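Phospholipase C-beta (PLC-beta) (Sepia officinalis, PDB 3QR0) is a phospholipase C-beta family member that joins PH, EF-hand-like, TIM-barrel and C2 domains in one chain and holds a calcium ion in the crystal. Local coordinates at residues Y283-A286 with G291-K294; S285-K290 with T298-L303. One frame throughout, in Å; residues are numbered along the deposited sequence.

Interaction 1 (Y283-A286 with G291-K294); sequences YESA and GKKK
In the EF-hand-like helix-loop-helix unit made by helices 273-288 and 299-307, the loop residue K292 turns back against E284 and S285 on the last turns of the first helix. The nearest pair of CA atoms, E284 CA and K292 CA, is 5.4 Å apart, and there the two side chains meet at their first carbons, with E284 CB 3.7 Å from K292 CB. K292 CG sits between its own backbone N and carbonyl carbon (chi1 71°), and the chain is extended beyond it, which carries the lysine alongside the helix as far as S285. On the way K292 CD passes 3.6 Å from S285 OG, and at the end K292 NZ donates to the same S285 OG over 3.0 Å. That hydroxyl is also bonded to the backbone O of N281, one turn earlier, while the ammonium has a second partner in N281 OD1, so helix and loop are tied by a small polar cluster rather than by one bond. E284 works in the other direction. Its chain bends at chi2 (-63°), and the carboxylate is shared out: OE2 bonds T298 OG1 at the start of the next helix, and OE1 bonds N288 ND2. A water bridges the loop as well, accepting from K293 N at 2.9 Å and donating weakly to E284 OE1 at 2.8 Å. The carboxylate of the buried E284 thus has partners on both oxygens, whereas the neighbouring lysines of the loop reach the surface. The calcium ion of the model lies elsewhere, with N339, E368, D370 and E417. Here side chains and a water hold the loop to its entering helix, within the helix-loop-helix layout of an EF-hand.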
loop_
_atom_site.group_PDB
_atom_site.type_symbol
_atom_site.label_atom_id
_atom_site.label_comp_id
_atom_site.label_asym_id
_atom_site.label_seq_id
_atom_site.Cartn_x
_atom_site.Cartn_y
_atom_site.Cartn_z
ATOM N N TYR A 283 26.663 -17.180 -1.702
ATOM C CA TYR A 283 25.538 -18.089 -1.912
ATOM C C TYR A 283 25.992 -19.540 -1.790
ATOM O O TYR A 283 25.307 -20.359 -1.175
ATOM C CB TYR A 283 24.863 -17.836 -3.269
ATOM C CG TYR A 283 24.548 -16.372 -3.556
ATOM C CD1 TYR A 283 24.046 -15.536 -2.563
ATOM C CD2 TYR A 283 24.745 -15.832 -4.823
ATOM C CE1 TYR A 283 23.755 -14.199 -2.823
ATOM C CE2 TYR A 283 24.462 -14.493 -5.090
ATOM C CZ TYR A 283 23.964 -13.684 -4.085
ATOM O OH TYR A 283 23.679 -12.357 -4.336
ATOM N N GLU A 284 27.157 -19.844 -2.360
ATOM C CA GLU A 284 27.720 -21.188 -2.283
ATOM C C GLU A 284 28.156 -21.566 -0.870
ATOM O O GLU A 284 28.064 -22.730 -0.498
ATOM C CB GLU A 284 28.887 -21.341 -3.259
ATOM C CG GLU A 284 28.440 -21.455 -4.693
ATOM C CD GLU A 284 27.592 -22.695 -4.934
ATOM O OE1 GLU A 284 27.982 -23.791 -4.460
ATOM O OE2 GLU A 284 26.532 -22.573 -5.587
ATOM N N SER A 285 28.623 -20.592 -0.093
ATOM C CA SER A 285 28.899 -20.807 1.332
ATOM C C SER A 285 27.643 -21.269 2.070
ATOM O O SER A 285 27.680 -22.249 2.822
ATOM C CB SER A 285 29.428 -19.526 1.983
ATOM O OG SER A 285 30.723 -19.212 1.500
ATOM N N ALA A 286 26.539 -20.558 1.842
ATOM C CA ALA A 286 25.251 -20.873 2.465
ATOM C C ALA A 286 24.695 -22.242 2.062
ATOM O O ALA A 286 24.118 -22.944 2.891
ATOM C CB ALA A 286 24.227 -19.782 2.141
ATOM N N GLY A 291 32.156 -27.457 0.365
ATOM C CA GLY A 291 31.903 -28.028 -0.956
ATOM C C GLY A 291 31.869 -26.989 -2.070
ATOM O O GLY A 291 31.838 -27.344 -3.251
ATOM N N LYS A 292 31.868 -25.705 -1.704
ATOM C CA LYS A 292 31.880 -24.621 -2.691
ATOM C C LYS A 292 33.157 -24.628 -3.520
ATOM O O LYS A 292 34.222 -25.031 -3.040
ATOM C CB LYS A 292 31.733 -23.254 -2.008
ATOM C CG LYS A 292 32.960 -22.804 -1.219
ATOM C CD LYS A 292 32.641 -21.652 -0.273
ATOM C CE LYS A 292 33.862 -21.300 0.578
ATOM N NZ LYS A 292 33.591 -20.206 1.546
ATOM N N LYS A 293 33.033 -24.176 -4.767
ATOM C CA LYS A 293 34.160 -23.993 -5.667
ATOM C C LYS A 293 34.192 -22.532 -6.094
ATOM O O LYS A 293 33.153 -21.959 -6.439
ATOM C CB LYS A 293 34.006 -24.876 -6.901
ATOM C CG LYS A 293 33.978 -26.364 -6.609
ATOM C CD LYS A 293 33.392 -27.151 -7.775
ATOM C CE LYS A 293 33.137 -28.598 -7.387
ATOM N NZ LYS A 293 32.560 -29.378 -8.515
ATOM N N LYS A 294 35.383 -21.942 -6.072
ATOM C CA LYS A 294 35.569 -20.531 -6.406
ATOM C C LYS A 294 34.999 -20.209 -7.785
ATOM O O LYS A 294 35.274 -20.913 -8.756
ATOM C CB LYS A 294 37.058 -20.174 -6.377
ATOM C CG LYS A 294 37.343 -18.682 -6.384
ATOM C CD LYS A 294 38.833 -18.409 -6.186
ATOM C CE LYS A 294 39.066 -16.997 -5.676
ATOM N NZ LYS A 294 40.507 -16.651 -5.599
HETATM O O HOH W 1 30.393 -24.053 -5.913
#

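Interaction 2 (S285-K290 with T298-L303); sequences SAVNKK and TKEGLL
V287 and E300 form the tight part of this contact between the two helices of an EF-hand-like pair, 273-288 and 299-307. V287 CG1 lies only 3.3 Å from E300 CB, the two side chains crossing at about a right angle, and V287 CG2 rests 3.8 Å from E300 O. With CG1 anti to the backbone N (chi1 168°), both methyl groups of V287 face the first turn of the second helix. V287 CA and G301 CA, the nearest CA pair, are 6.1 Å apart, with V287 CG1 4.2 Å from G301 N. F219 and L223 of helix 215-225 border the same packing, touching V287 and E300 respectively. Next to it the contact becomes polar. N288 approaches T298 from the opposite direction, N288 ND2 lying 3.2 Å from T298 OG1 and 3.5 Å from T298 CG2; ND2 also bonds E284 OE1. T298 is the N-cap of the second helix: its OG1 accepts from G301 N at 3.2 Å, with an N-H...O angle of 156°, and has E284 as second partner. Beyond N288 the chain leaves the helix and turns out to solvent, where K289 takes a positive phi and neither it nor K290 meets the second helix. K289 instead curls back on its own turn, NZ forming a salt bridge with D216 OD2 and donating to S285 O at 3.0 Å, tilted 25° from the carbonyl plane.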
loop_
_atom_site.group_PDB
_atom_site.type_symbol
_atom_site.label_atom_id
_atom_site.label_comp_id
_atom_site.label_asym_id
_atom_site.label_seq_id
_atom_site.Cartn_x
_atom_site.Cartn_y
_atom_site.Cartn_z
ATOM N N SER A 285 28.623 -20.592 -0.093
ATOM C CA SER A 285 28.899 -20.807 1.332
ATOM C C SER A 285 27.643 -21.269 2.070
ATOM O O SER A 285 27.680 -22.249 2.822
ATOM C CB SER A 285 29.428 -19.526 1.983
ATOM O OG SER A 285 30.723 -19.212 1.500
ATOM N N ALA A 286 26.539 -20.558 1.842
ATOM C CA ALA A 286 25.251 -20.873 2.465
ATOM C C ALA A 286 24.695 -22.242 2.062
ATOM O O ALA A 286 24.118 -22.944 2.891
ATOM C CB ALA A 286 24.227 -19.782 2.141
ATOM N N VAL A 287 24.879 -22.627 0.802
ATOM C CA VAL A 287 24.275 -23.853 0.277
ATOM C C VAL A 287 25.200 -25.079 0.293
ATOM O O VAL A 287 24.727 -26.189 0.536
ATOM C CB VAL A 287 23.730 -23.617 -1.144
ATOM C CG1 VAL A 287 23.373 -24.931 -1.818
ATOM C CG2 VAL A 287 22.516 -22.689 -1.087
ATOM N N ASN A 288 26.496 -24.889 0.034
ATOM C CA ASN A 288 27.446 -26.010 -0.071
ATOM C C ASN A 288 28.638 -25.983 0.894
ATOM O O ASN A 288 29.411 -26.948 0.940
ATOM C CB ASN A 288 27.967 -26.123 -1.512
ATOM C CG ASN A 288 26.928 -26.691 -2.461
ATOM O OD1 ASN A 288 26.258 -27.670 -2.142
ATOM N ND2 ASN A 288 26.785 -26.078 -3.632
ATOM N N LYS A 289 28.780 -24.900 1.660
ATOM C CA LYS A 289 29.882 -24.747 2.620
ATOM C C LYS A 289 31.244 -25.031 1.963
ATOM O O LYS A 289 31.519 -24.488 0.899
ATOM C CB LYS A 289 29.633 -25.607 3.866
ATOM C CG LYS A 289 28.417 -25.162 4.681
ATOM C CD LYS A 289 28.744 -23.948 5.542
ATOM C CE LYS A 289 27.527 -23.482 6.343
ATOM N NZ LYS A 289 26.422 -23.020 5.457
ATOM N N LYS A 290 32.085 -25.881 2.550
ATOM C CA LYS A 290 33.415 -26.128 1.981
ATOM C C LYS A 290 33.365 -27.036 0.746
ATOM O O LYS A 290 34.404 -27.339 0.150
ATOM C CB LYS A 290 34.368 -26.679 3.043
ATOM C CG LYS A 290 34.586 -25.705 4.200
ATOM C CD LYS A 290 35.572 -26.250 5.221
ATOM C CE LYS A 290 35.761 -25.295 6.393
ATOM N NZ LYS A 290 36.727 -25.847 7.385
ATOM N N THR A 298 26.213 -23.124 -8.225
ATOM C CA THR A 298 25.435 -24.342 -8.446
ATOM C C THR A 298 23.944 -24.027 -8.597
ATOM O O THR A 298 23.510 -22.895 -8.382
ATOM C CB THR A 298 25.616 -25.336 -7.268
ATOM O OG1 THR A 298 25.173 -24.725 -6.052
ATOM C CG2 THR A 298 27.082 -25.746 -7.112
ATOM N N LYS A 299 23.169 -25.045 -8.964
ATOM C CA LYS A 299 21.714 -24.927 -9.103
ATOM C C LYS A 299 21.056 -24.415 -7.814
ATOM O O LYS A 299 20.182 -23.550 -7.849
ATOM C CB LYS A 299 21.144 -26.294 -9.480
ATOM C CG LYS A 299 19.662 -26.318 -9.797
ATOM C CD LYS A 299 19.246 -27.663 -10.386
ATOM C CE LYS A 299 19.433 -28.811 -9.396
ATOM N NZ LYS A 299 18.855 -30.085 -9.900
ATOM N N GLU A 300 21.502 -24.945 -6.680
ATOM C CA GLU A 300 20.958 -24.564 -5.379
ATOM C C GLU A 300 21.418 -23.158 -4.988
ATOM O O GLU A 300 20.672 -22.410 -4.356
ATOM C CB GLU A 300 21.370 -25.580 -4.308
ATOM C CG GLU A 300 20.715 -26.963 -4.445
ATOM C CD GLU A 300 21.316 -27.846 -5.539
ATOM O OE1 GLU A 300 22.462 -27.597 -5.993
ATOM O OE2 GLU A 300 20.632 -28.811 -5.947
ATOM N N GLY A 301 22.648 -22.807 -5.370
ATOM C CA GLY A 301 23.161 -21.449 -5.199
ATOM C C GLY A 301 22.381 -20.425 -6.008
ATOM O O GLY A 301 22.138 -19.313 -5.535
ATOM N N LEU A 302 21.990 -20.800 -7.229
ATOM C CA LEU A 302 21.169 -19.930 -8.081
ATOM C C LEU A 302 19.802 -19.664 -7.465
ATOM O O LEU A 302 19.347 -18.521 -7.417
ATOM C CB LEU A 302 20.984 -20.544 -9.477
ATOM C CG LEU A 302 20.117 -19.752 -10.465
ATOM C CD1 LEU A 302 20.718 -18.369 -10.730
ATOM C CD2 LEU A 302 19.946 -20.515 -11.766
ATOM N N LEU A 303 19.143 -20.722 -7.010
ATOM C CA LEU A 303 17.832 -20.590 -6.370
ATOM C C LEU A 303 17.926 -19.698 -5.133
ATOM O O LEU A 303 17.051 -18.866 -4.892
ATOM C CB LEU A 303 17.268 -21.967 -5.997
ATOM C CG LEU A 303 15.866 -22.007 -5.376
ATOM C CD1 LEU A 303 14.887 -21.101 -6.124
ATOM C CD2 LEU A 303 15.356 -23.441 -5.343
#

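In the fold
Both interactions start from the C-terminal turns of helix 273-288 and share S285 and A286, and their centres are just 5 Å apart. Along the chain, interaction 1 reaches forward to the loop at 291-294, and interaction 2 then passes over strand 296-297 to helix 299-307. They touch directly: E284 OE2 and T298 OG1 are 2.6 Å apart, a probable hydrogen bond, and Y283 CB packs against G301 O. All four segments belong to the EF-hand-like region, and the contact centres lie about 38 and 34 Å from the centre of the chain. Together they join three consecutive parts of an EF-hand-like unit: its first helix, its loop and its second helix.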